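Local coordinates for acyl-CoA dehydrogenase (Mycobacterium thermoresistibile, PDB 3PFD), which probably catalyses the FAD-dependent 2,3-dehydrogenation of saturated acyl-CoA thioesters in fatty acid metabolism, passing the electrons to an acceptor, at residues A82-I87 with L310-A315; G110-G115 with Q122-V127; F197-H200 with G205-V208; Q262-A267 with M303-A308. All coordinates share one frame; numbering follows the deposited sequence.

How the contacts relate
The contacts form two clusters. Contacts 1 and 4 have centres about 11 Å apart, share helix 292-321 and touch directly, I87 on Q262 and V312 on V264. Contacts 2 and 3 have centres about 16 Å apart and meet where M198 of contact 3 packs on L111 and V123 of contact 2. The clusters do not touch: centres lie from about 22 Å (contacts 1 and 2) to about 36 Å (contacts 3 and 4) apart. Along the chain, contact 1 spans all the others, which follow as contact 2, contact 3 and contact 4. Contact 1 thus joins the N- and C-terminal helical parts, whereas the M198 packing joins the N-terminal helices to the middle strand domain.

Contact 1 (A82-I87 with L310-A315)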
loop_
_atom_site.group_PDB
_atom_site.type_symbol
_atom_site.label_atom_id
_atom_site.label_comp_id
_atom_site.label_asym_id
_atom_site.label_seq_id
_atom_site.Cartn_x
_atom_site.Cartn_y
_atom_site.Cartn_z
ATOM N N ALA C 82 -24.517 -19.995 -0.970
ATOM C CA ALA C 82 -24.867 -20.427 -2.328
ATOM C C ALA C 82 -25.220 -19.198 -3.199
ATOM O O ALA C 82 -24.715 -19.037 -4.319
ATOM C CB ALA C 82 -26.020 -21.443 -2.303
ATOM N N THR C 83 -26.051 -18.317 -2.654
ATOM C CA THR C 83 -26.383 -17.071 -3.315
ATOM C C THR C 83 -25.126 -16.245 -3.652
ATOM O O THR C 83 -25.031 -15.773 -4.785
ATOM C CB THR C 83 -27.384 -16.266 -2.502
ATOM O OG1 THR C 83 -28.605 -17.013 -2.416
ATOM C CG2 THR C 83 -27.680 -14.937 -3.167
ATOM N N CYS C 84 -24.163 -16.127 -2.717
ATOM C CA CYS C 84 -22.883 -15.451 -3.016
ATOM C C CYS C 84 -22.120 -16.117 -4.165
ATOM O O CYS C 84 -21.552 -15.439 -5.028
ATOM C CB CYS C 84 -21.959 -15.338 -1.778
ATOM S SG CYS C 84 -22.450 -14.163 -0.525
ATOM N N ILE C 85 -22.054 -17.442 -4.162
ATOM C CA ILE C 85 -21.305 -18.156 -5.209
ATOM C C ILE C 85 -21.897 -17.889 -6.604
ATOM O O ILE C 85 -21.175 -17.718 -7.580
ATOM C CB ILE C 85 -21.152 -19.677 -4.859
ATOM C CG1 ILE C 85 -20.163 -19.833 -3.682
ATOM C CG2 ILE C 85 -20.706 -20.480 -6.101
ATOM C CD1 ILE C 85 -20.197 -21.197 -2.924
ATOM N N VAL C 86 -23.224 -17.817 -6.681
ATOM C CA VAL C 86 -23.927 -17.528 -7.950
ATOM C C VAL C 86 -23.507 -16.136 -8.433
ATOM O O VAL C 86 -22.977 -15.972 -9.554
ATOM C CB VAL C 86 -25.494 -17.710 -7.808
ATOM C CG1 VAL C 86 -26.297 -17.140 -9.035
ATOM C CG2 VAL C 86 -25.815 -19.166 -7.618
ATOM N N ILE C 87 -23.646 -15.146 -7.555
ATOM C CA ILE C 87 -23.308 -13.768 -7.906
ATOM C C ILE C 87 -21.848 -13.623 -8.333
ATOM O O ILE C 87 -21.559 -12.988 -9.353
ATOM C CB ILE C 87 -23.680 -12.816 -6.767
ATOM C CG1 ILE C 87 -25.209 -12.734 -6.684
ATOM C CG2 ILE C 87 -23.030 -11.426 -6.928
ATOM C CD1 ILE C 87 -25.714 -12.388 -5.318
ATOM N N LEU C 310 -13.078 -15.950 1.372
ATOM C CA LEU C 310 -13.404 -16.555 2.647
ATOM C C LEU C 310 -14.142 -15.614 3.613
ATOM O O LEU C 310 -15.059 -16.043 4.335
ATOM C CB LEU C 310 -12.135 -17.091 3.302
ATOM C CG LEU C 310 -11.503 -18.186 2.447
ATOM C CD1 LEU C 310 -10.057 -18.422 2.904
ATOM C CD2 LEU C 310 -12.365 -19.472 2.552
ATOM N N MET C 311 -13.744 -14.341 3.627
ATOM C CA MET C 311 -14.412 -13.381 4.489
ATOM C C MET C 311 -15.836 -13.047 3.985
ATOM O O MET C 311 -16.752 -12.866 4.782
ATOM C CB MET C 311 -13.574 -12.125 4.694
ATOM C CG MET C 311 -14.201 -11.215 5.752
ATOM S SD MET C 311 -13.042 -10.184 6.636
ATOM C CE MET C 311 -12.645 -8.952 5.417
ATOM N N VAL C 312 -16.018 -12.964 2.672
ATOM C CA VAL C 312 -17.377 -12.929 2.106
ATOM C C VAL C 312 -18.260 -14.140 2.536
ATOM O O VAL C 312 -19.396 -13.955 3.039
ATOM C CB VAL C 312 -17.346 -12.779 0.547
ATOM C CG1 VAL C 312 -18.741 -13.067 -0.074
ATOM C CG2 VAL C 312 -16.843 -11.390 0.170
ATOM N N TYR C 313 -17.753 -15.365 2.386
ATOM C CA TYR C 313 -18.577 -16.525 2.738
ATOM C C TYR C 313 -18.909 -16.563 4.248
ATOM O O TYR C 313 -20.006 -16.917 4.643
ATOM C CB TYR C 313 -17.978 -17.861 2.269
ATOM C CG TYR C 313 -17.744 -17.983 0.779
ATOM C CD1 TYR C 313 -18.385 -17.123 -0.135
ATOM C CD2 TYR C 313 -16.915 -18.991 0.271
ATOM C CE1 TYR C 313 -18.151 -17.231 -1.510
ATOM C CE2 TYR C 313 -16.693 -19.111 -1.093
ATOM C CZ TYR C 313 -17.312 -18.233 -1.978
ATOM O OH TYR C 313 -17.079 -18.354 -3.342
ATOM N N SER C 314 -17.928 -16.186 5.066
ATOM C CA SER C 314 -18.091 -16.103 6.495
ATOM C C SER C 314 -19.177 -15.080 6.906
ATOM O O SER C 314 -20.083 -15.382 7.696
ATOM C CB SER C 314 -16.744 -15.745 7.116
ATOM O OG SER C 314 -16.797 -15.980 8.497
ATOM N N ALA C 315 -19.084 -13.886 6.357
ATOM C CA ALA C 315 -20.069 -12.860 6.597
ATOM C C ALA C 315 -21.476 -13.317 6.177
ATOM O O ALA C 315 -22.451 -13.073 6.895
ATOM C CB ALA C 315 -19.679 -11.589 5.849
#
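I85 and Y313 make the tight part of this helix-helix contact. The CG1 methylene of I85 lies 3.4 Å from OH and 3.7 Å from CZ of Y313, and the two side chains cross at about a right angle. With CG anti to its own carbonyl carbon (chi1 -59°), the Y313 ring is carried toward helix 80-91 although its CB starts off neither toward nor away from it. The other half is looser. The CB of C84 is directed toward helix 292-321, and its SG meets the CG1 methyl of V312 at 3.9 Å, while C84 CB stays 4.3 Å from Y313 CE1. No hydrogen bond bridges the two segments, so their mutual interface of 162 Å² is made by apolar atoms and the phenol. That phenol reaches past I85 to hydrogen-bond outside the segments, which gives its oxygen two polar partners, E88 and R27. A261 of helix 256-280 touches both C84 and V312. In contrast, the partly exposed L310 and S314 take no part and instead pack on S314 and L310 of the second subunit. The axes approach to 10.0 Å, with N-to-C directions 141° apart, a spacing that leaves the side chains to do the touching. Buried on one side and continuing into a subunit boundary on the other, the contact lays a helix of the N-terminal alpha domain against the C-terminal helical bundle, the pairing of the two alpha domains in the acyl-CoA dehydrogenase fold.

Contact 2 (G110-G115 with Q122-V127)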
loop_
_atom_site.group_PDB
_atom_site.type_symbol
_atom_site.label_atom_id
_atom_site.label_comp_id
_atom_site.label_asym_id
_atom_site.label_seq_id
_atom_site.Cartn_x
_atom_site.Cartn_y
_atom_site.Cartn_z
ATOM N N GLY C 110 -35.604 -6.558 2.299
ATOM C CA GLY C 110 -36.452 -5.817 3.238
ATOM C C GLY C 110 -37.815 -6.477 3.402
ATOM O O GLY C 110 -38.308 -6.671 4.526
ATOM N N LEU C 111 -38.392 -6.861 2.268
ATOM C CA LEU C 111 -39.709 -7.483 2.233
ATOM C C LEU C 111 -39.680 -8.839 2.905
ATOM O O LEU C 111 -40.571 -9.162 3.693
ATOM C CB LEU C 111 -40.221 -7.606 0.780
ATOM C CG LEU C 111 -41.545 -8.354 0.558
ATOM C CD1 LEU C 111 -42.735 -7.656 1.209
ATOM C CD2 LEU C 111 -41.790 -8.536 -0.921
ATOM N N ILE C 112 -38.640 -9.620 2.609
ATOM C CA ILE C 112 -38.480 -10.948 3.187
ATOM C C ILE C 112 -38.303 -10.854 4.709
ATOM O O ILE C 112 -38.881 -11.646 5.451
ATOM C CB ILE C 112 -37.297 -11.732 2.535
ATOM C CG1 ILE C 112 -37.669 -12.196 1.119
ATOM C CG2 ILE C 112 -36.901 -12.932 3.386
ATOM C CD1 ILE C 112 -36.474 -12.356 0.164
ATOM N N LEU C 113 -37.523 -9.874 5.155
ATOM C CA LEU C 113 -37.201 -9.715 6.577
ATOM C C LEU C 113 -38.370 -9.184 7.436
ATOM O O LEU C 113 -38.536 -9.602 8.578
ATOM C CB LEU C 113 -35.964 -8.815 6.751
ATOM C CG LEU C 113 -34.570 -9.370 6.385
ATOM C CD1 LEU C 113 -33.507 -8.260 6.299
ATOM C CD2 LEU C 113 -34.119 -10.463 7.345
ATOM N N ARG C 114 -39.172 -8.275 6.878
ATOM C CA ARG C 114 -40.095 -7.486 7.684
ATOM C C ARG C 114 -41.511 -7.414 7.101
ATOM O O ARG C 114 -42.405 -6.871 7.746
ATOM C CB ARG C 114 -39.541 -6.063 7.926
ATOM C CG ARG C 114 -38.144 -5.962 8.597
ATOM C CD ARG C 114 -38.114 -6.310 10.116
ATOM N NE ARG C 114 -36.858 -5.845 10.729
ATOM C CZ ARG C 114 -35.768 -6.591 10.941
ATOM N NH1 ARG C 114 -35.738 -7.884 10.636
ATOM N NH2 ARG C 114 -34.695 -6.036 11.476
ATOM N N GLY C 115 -41.709 -7.941 5.891
ATOM C CA GLY C 115 -43.011 -7.880 5.223
ATOM C C GLY C 115 -44.013 -8.912 5.736
ATOM O O GLY C 115 -43.628 -9.942 6.301
ATOM N N GLN C 122 -47.770 -11.735 -2.799
ATOM C CA GLN C 122 -47.969 -10.935 -4.011
ATOM C C GLN C 122 -46.703 -10.769 -4.860
ATOM O O GLN C 122 -46.769 -10.777 -6.090
ATOM C CB GLN C 122 -48.462 -9.546 -3.636
ATOM C CG GLN C 122 -49.918 -9.295 -3.899
ATOM C CD GLN C 122 -50.437 -8.117 -3.113
ATOM O OE1 GLN C 122 -50.683 -7.052 -3.669
ATOM N NE2 GLN C 122 -50.590 -8.297 -1.802
ATOM N N VAL C 123 -45.567 -10.610 -4.180
ATOM C CA VAL C 123 -44.315 -10.175 -4.814
ATOM C C VAL C 123 -43.345 -11.304 -5.111
ATOM O O VAL C 123 -42.916 -11.452 -6.230
ATOM C CB VAL C 123 -43.579 -9.101 -3.952
ATOM C CG1 VAL C 123 -42.195 -8.795 -4.544
ATOM C CG2 VAL C 123 -44.403 -7.846 -3.834
ATOM N N LEU C 124 -43.019 -12.102 -4.101
ATOM C CA LEU C 124 -41.939 -13.085 -4.193
ATOM C C LEU C 124 -42.087 -14.225 -5.205
ATOM O O LEU C 124 -41.081 -14.650 -5.770
ATOM C CB LEU C 124 -41.591 -13.638 -2.802
ATOM C CG LEU C 124 -41.246 -12.572 -1.758
ATOM C CD1 LEU C 124 -41.224 -13.179 -0.379
ATOM C CD2 LEU C 124 -39.921 -11.885 -2.087
ATOM N N PRO C 125 -43.312 -14.742 -5.429
ATOM C CA PRO C 125 -43.452 -15.830 -6.411
ATOM C C PRO C 125 -43.000 -15.456 -7.837
ATOM O O PRO C 125 -42.345 -16.253 -8.501
ATOM C CB PRO C 125 -44.950 -16.153 -6.365
ATOM C CG PRO C 125 -45.358 -15.789 -4.986
ATOM C CD PRO C 125 -44.557 -14.553 -4.655
ATOM N N ALA C 126 -43.341 -14.254 -8.291
ATOM C CA ALA C 126 -42.897 -13.786 -9.598
ATOM C C ALA C 126 -41.369 -13.596 -9.649
ATOM O O ALA C 126 -40.743 -13.893 -10.662
ATOM C CB ALA C 126 -43.630 -12.499 -9.983
ATOM N N VAL C 127 -40.773 -13.117 -8.554
ATOM C CA VAL C 127 -39.308 -13.000 -8.477
ATOM C C VAL C 127 -38.685 -14.394 -8.411
ATOM O O VAL C 127 -37.700 -14.667 -9.071
ATOM C CB VAL C 127 -38.839 -12.141 -7.268
ATOM C CG1 VAL C 127 -37.323 -11.900 -7.325
ATOM C CG2 VAL C 127 -39.574 -10.818 -7.240
#
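L111 overlaps the isopropyl group of V123 with a single methyl: its CD2 is 3.6 Å from V123 CB and 3.7 Å from V123 CG1, lying against the branch point rather than on one methyl alone. The L111 side chain gets there with CG anti to the backbone N (chi1 175°), a course that sends the isobutyl group toward helix 117-129. The same CD2 also touches CD2 of L124, 4.0 Å away, and so wedges against two successive residues of the opposite helix. The neighbouring residue, I112, adds a second contact: its CG1 sits 3.9 Å from L124 CD2 and 4.0 Å from L124 CD1, resting across the forked end of the leucine. No hydrogen bond links the segments; the contacts found across the interface are all between apolar side chains, with 161 Å² buried in all. Y73 and T108 pack on L124 as well, while M198 of the middle domain adds to L111 and V123. Helix 117-129 is kinked in this region: P125 has no amide hydrogen to give, and the N of A126 also lacks a bond to the preceding turn. The axes come no nearer than 11.1 Å and their directions differ by 130°. Two consecutive helices joined by a short link and set at this angle make a splayed helical hairpin, here within the N-terminal alpha domain of an acyl-CoA dehydrogenase.

Contact 3 (F197-H200 with G205-V208); sequences FMVH and GFTV
F206 and V199 meet between the two sheets of the middle beta domain of the acyl-CoA dehydrogenase fold: V199 lies on strand 194-200 of the mixed sheet, and F206 opens strand 206-211 of the antiparallel sheet. Both CB atoms point toward the opposite segment, and no hydrogen bond runs between the segments, as expected of strands in separate sheets rather than neighbours in one. The F206 ring also meets other members of the sheets, Y179 edge-to-face and F227 with planes at about 30°. The connection between the strands is held by its own polar bonds, H200 N to D203 and H200 ND1 to the backbone N of D202; the CB of H200 is directed away from F206, and its ring packs edge-to-face with W178. Followed outward, F206 CB is 4.4 Å from V199 CG1. The next atom, CG, stands anti to the backbone N (chi1 165°), which swings the ring in over that methyl at 4.1 Å. Seen from the ring, V199 CG1 lies over one face, 4.2 Å from the centroid and 15° off the normal, a geometry that identifies a CH-pi contact displaced toward the CG-CD2 side. Beyond CG the ring encounters the carbonyl of H200: the oxygen comes in obliquely, 3.6 Å from F206 CD2 and 4.1 Å from F206 CE2.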
loop_
_atom_site.group_PDB
_atom_site.type_symbol
_atom_site.label_atom_id
_atom_site.label_comp_id
_atom_site.label_asym_id
_atom_site.label_seq_id
_atom_site.Cartn_x
_atom_site.Cartn_y
_atom_site.Cartn_z
ATOM N N PHE C 197 -42.158 0.710 1.010
ATOM C CA PHE C 197 -43.314 0.254 0.236
ATOM C C PHE C 197 -42.918 -0.547 -0.999
ATOM O O PHE C 197 -41.875 -0.288 -1.632
ATOM C CB PHE C 197 -44.151 1.443 -0.247
ATOM C CG PHE C 197 -44.513 2.421 0.833
ATOM C CD1 PHE C 197 -45.733 2.315 1.508
ATOM C CD2 PHE C 197 -43.639 3.462 1.173
ATOM C CE1 PHE C 197 -46.079 3.239 2.510
ATOM C CE2 PHE C 197 -43.962 4.380 2.187
ATOM C CZ PHE C 197 -45.176 4.273 2.855
ATOM N N MET C 198 -43.767 -1.506 -1.362
ATOM C CA MET C 198 -43.600 -2.226 -2.628
ATOM C C MET C 198 -44.409 -1.522 -3.698
ATOM O O MET C 198 -45.639 -1.397 -3.584
ATOM C CB MET C 198 -44.047 -3.685 -2.522
ATOM C CG MET C 198 -43.219 -4.546 -1.584
ATOM S SD MET C 198 -41.427 -4.494 -1.825
ATOM C CE MET C 198 -41.228 -5.004 -3.547
ATOM N N VAL C 199 -43.703 -1.049 -4.723
ATOM C CA VAL C 199 -44.305 -0.357 -5.842
ATOM C C VAL C 199 -44.140 -1.218 -7.099
ATOM O O VAL C 199 -43.074 -1.808 -7.328
ATOM C CB VAL C 199 -43.672 1.060 -6.053
ATOM C CG1 VAL C 199 -44.233 1.732 -7.319
ATOM C CG2 VAL C 199 -43.885 1.982 -4.810
ATOM N N HIS C 200 -45.201 -1.262 -7.904
ATOM C CA HIS C 200 -45.254 -2.052 -9.124
ATOM C C HIS C 200 -45.117 -1.146 -10.349
ATOM O O HIS C 200 -45.582 -0.008 -10.335
ATOM C CB HIS C 200 -46.567 -2.845 -9.165
ATOM C CG HIS C 200 -46.641 -3.863 -10.264
ATOM N ND1 HIS C 200 -46.987 -3.540 -11.557
ATOM C CD2 HIS C 200 -46.432 -5.201 -10.256
ATOM C CE1 HIS C 200 -46.980 -4.634 -12.301
ATOM N NE2 HIS C 200 -46.652 -5.658 -11.533
ATOM N N GLY C 205 -48.827 6.962 -12.109
ATOM C CA GLY C 205 -48.015 8.069 -11.600
ATOM C C GLY C 205 -46.603 7.674 -11.208
ATOM O O GLY C 205 -45.861 8.470 -10.625
ATOM N N PHE C 206 -46.229 6.440 -11.529
ATOM C CA PHE C 206 -44.861 5.978 -11.340
ATOM C C PHE C 206 -44.196 5.862 -12.707
ATOM O O PHE C 206 -44.698 5.133 -13.568
ATOM C CB PHE C 206 -44.839 4.644 -10.595
ATOM C CG PHE C 206 -43.521 3.927 -10.655
ATOM C CD1 PHE C 206 -42.381 4.463 -10.056
ATOM C CD2 PHE C 206 -43.413 2.718 -11.306
ATOM C CE1 PHE C 206 -41.159 3.792 -10.101
ATOM C CE2 PHE C 206 -42.201 2.049 -11.369
ATOM C CZ PHE C 206 -41.064 2.586 -10.745
ATOM N N THR C 207 -43.096 6.597 -12.912
ATOM C CA THR C 207 -42.346 6.529 -14.178
ATOM C C THR C 207 -40.831 6.374 -13.999
ATOM O O THR C 207 -40.288 6.655 -12.936
ATOM C CB THR C 207 -42.627 7.729 -15.130
ATOM O OG1 THR C 207 -42.444 8.963 -14.425
ATOM C CG2 THR C 207 -44.056 7.643 -15.736
ATOM N N VAL C 208 -40.181 5.922 -15.067
ATOM C CA VAL C 208 -38.745 5.691 -15.112
ATOM C C VAL C 208 -38.088 6.823 -15.911
ATOM O O VAL C 208 -38.518 7.134 -17.015
ATOM C CB VAL C 208 -38.425 4.299 -15.739
ATOM C CG1 VAL C 208 -36.915 4.099 -15.927
ATOM C CG2 VAL C 208 -39.032 3.165 -14.891
#

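Contact 4 (Q262-A267 with M303-A308)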
loop_
_atom_site.group_PDB
_atom_site.type_symbol
_atom_site.label_atom_id
_atom_site.label_comp_id
_atom_site.label_asym_id
_atom_site.label_seq_id
_atom_site.Cartn_x
_atom_site.Cartn_y
_atom_site.Cartn_z
ATOM N N GLN C 262 -19.484 -10.315 -5.567
ATOM C CA GLN C 262 -19.345 -9.751 -6.906
ATOM C C GLN C 262 -17.887 -9.313 -7.195
ATOM O O GLN C 262 -17.307 -9.612 -8.261
ATOM C CB GLN C 262 -20.308 -8.564 -7.058
ATOM C CG GLN C 262 -20.225 -7.834 -8.391
ATOM C CD GLN C 262 -21.159 -6.649 -8.416
ATOM O OE1 GLN C 262 -20.867 -5.609 -7.842
ATOM N NE2 GLN C 262 -22.314 -6.816 -9.051
ATOM N N ALA C 263 -17.327 -8.595 -6.234
ATOM C CA ALA C 263 -15.978 -8.073 -6.352
ATOM C C ALA C 263 -14.994 -9.236 -6.405
ATOM O O ALA C 263 -14.046 -9.214 -7.201
ATOM C CB ALA C 263 -15.659 -7.150 -5.187
ATOM N N VAL C 264 -15.213 -10.251 -5.573
ATOM C CA VAL C 264 -14.353 -11.455 -5.597
ATOM C C VAL C 264 -14.400 -12.052 -7.019
ATOM O O VAL C 264 -13.363 -12.361 -7.599
ATOM C CB VAL C 264 -14.768 -12.509 -4.503
ATOM C CG1 VAL C 264 -14.074 -13.894 -4.725
ATOM C CG2 VAL C 264 -14.432 -12.020 -3.077
ATOM N N GLY C 265 -15.614 -12.197 -7.575
ATOM C CA GLY C 265 -15.799 -12.753 -8.932
ATOM C C GLY C 265 -15.067 -11.959 -10.006
ATOM O O GLY C 265 -14.293 -12.531 -10.801
ATOM N N ILE C 266 -15.260 -10.646 -10.019
ATOM C CA ILE C 266 -14.553 -9.800 -10.993
ATOM C C ILE C 266 -13.054 -10.040 -10.894
ATOM O O ILE C 266 -12.389 -10.287 -11.906
ATOM C CB ILE C 266 -14.809 -8.290 -10.778
ATOM C CG1 ILE C 266 -16.306 -7.960 -10.863
ATOM C CG2 ILE C 266 -14.022 -7.464 -11.812
ATOM C CD1 ILE C 266 -16.638 -6.591 -10.253
ATOM N N ALA C 267 -12.520 -9.954 -9.670
ATOM C CA ALA C 267 -11.093 -10.108 -9.449
ATOM C C ALA C 267 -10.583 -11.477 -9.953
ATOM O O ALA C 267 -9.509 -11.571 -10.562
ATOM C CB ALA C 267 -10.798 -9.943 -7.961
ATOM N N MET C 303 -3.616 -14.485 -3.557
ATOM C CA MET C 303 -3.634 -14.535 -2.105
ATOM C C MET C 303 -4.750 -13.661 -1.531
ATOM O O MET C 303 -5.519 -14.109 -0.668
ATOM C CB MET C 303 -2.273 -14.060 -1.564
ATOM C CG MET C 303 -2.176 -13.854 -0.066
ATOM S SD MET C 303 -0.463 -13.440 0.432
ATOM C CE MET C 303 -0.240 -11.810 -0.270
ATOM N N LYS C 304 -4.770 -12.402 -1.972
ATOM C CA LYS C 304 -5.770 -11.424 -1.572
ATOM C C LYS C 304 -7.169 -11.807 -2.013
ATOM O O LYS C 304 -8.108 -11.663 -1.223
ATOM C CB LYS C 304 -5.404 -10.019 -2.084
ATOM C CG LYS C 304 -4.156 -9.432 -1.351
ATOM C CD LYS C 304 -3.841 -8.009 -1.870
ATOM C CE LYS C 304 -2.543 -7.474 -1.279
ATOM N NZ LYS C 304 -2.493 -5.973 -1.462
ATOM N N ILE C 305 -7.315 -12.303 -3.251
ATOM C CA ILE C 305 -8.635 -12.805 -3.685
ATOM C C ILE C 305 -9.184 -13.923 -2.768
ATOM O O ILE C 305 -10.390 -13.953 -2.450
ATOM C CB ILE C 305 -8.627 -13.334 -5.116
ATOM C CG1 ILE C 305 -8.417 -12.189 -6.120
ATOM C CG2 ILE C 305 -9.934 -14.066 -5.422
ATOM C CD1 ILE C 305 -8.144 -12.683 -7.549
ATOM N N GLU C 306 -8.306 -14.830 -2.342
ATOM C CA GLU C 306 -8.767 -15.953 -1.513
ATOM C C GLU C 306 -9.157 -15.456 -0.117
ATOM O O GLU C 306 -10.154 -15.907 0.423
ATOM C CB GLU C 306 -7.718 -17.076 -1.433
ATOM C CG GLU C 306 -8.107 -18.277 -0.551
ATOM C CD GLU C 306 -9.404 -19.021 -1.023
ATOM O OE1 GLU C 306 -9.884 -18.806 -2.155
ATOM O OE2 GLU C 306 -9.933 -19.833 -0.253
ATOM N N ALA C 307 -8.389 -14.527 0.453
ATOM C CA ALA C 307 -8.771 -13.917 1.735
ATOM C C ALA C 307 -10.128 -13.213 1.640
ATOM O O ALA C 307 -11.012 -13.420 2.479
ATOM C CB ALA C 307 -7.703 -12.945 2.230
ATOM N N ALA C 308 -10.299 -12.412 0.596
ATOM C CA ALA C 308 -11.575 -11.724 0.377
ATOM C C ALA C 308 -12.732 -12.738 0.251
ATOM O O ALA C 308 -13.794 -12.544 0.848
ATOM C CB ALA C 308 -11.490 -10.873 -0.843
#
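Adjacent, antiparallel helices of the C-terminal alpha bundle of the acyl-CoA dehydrogenase fold meet here, with V264 and A267 of helix 256-280 set against I305 and A308 of helix 292-321. The axes run only 23° from exact antiparallelism (157° between directions) and approach to 9.8 Å; V264 and I305 bring their CA atoms to 6.2 Å, consistent with the small side chains of A267 and A308. The alanines have only a CB as side chain, so their backbones are reached too: V264 CG2 lies 3.8 Å from A308 C. V264 uses both branches, CG2 resting 3.9 Å from A308 CB and CG1 4.2 Å from I305 CG2, so the valine sits astride one turn of the partner helix. All four residues are buried, and no hydrogen bond joins the segments; the 198 Å² interface is held by these apolar contacts. Polar side chains of the two segments find partners outside them. K304 forms a salt bridge with E343 of helix 326-352, and E306 forms salt bridges with R309 of its own chain and with R318 of the second subunit, showing how near a subunit boundary lies. Q262 hydrogen-bonds to Y376 and S98. The closest approach of the contact belongs to I305. Its CG1 and CD1 both lie 3.8 Å from the CB of A267, and, with the chain extended at chi2 169°, CD1 runs on to within 3.5 Å of the backbone oxygen of A267.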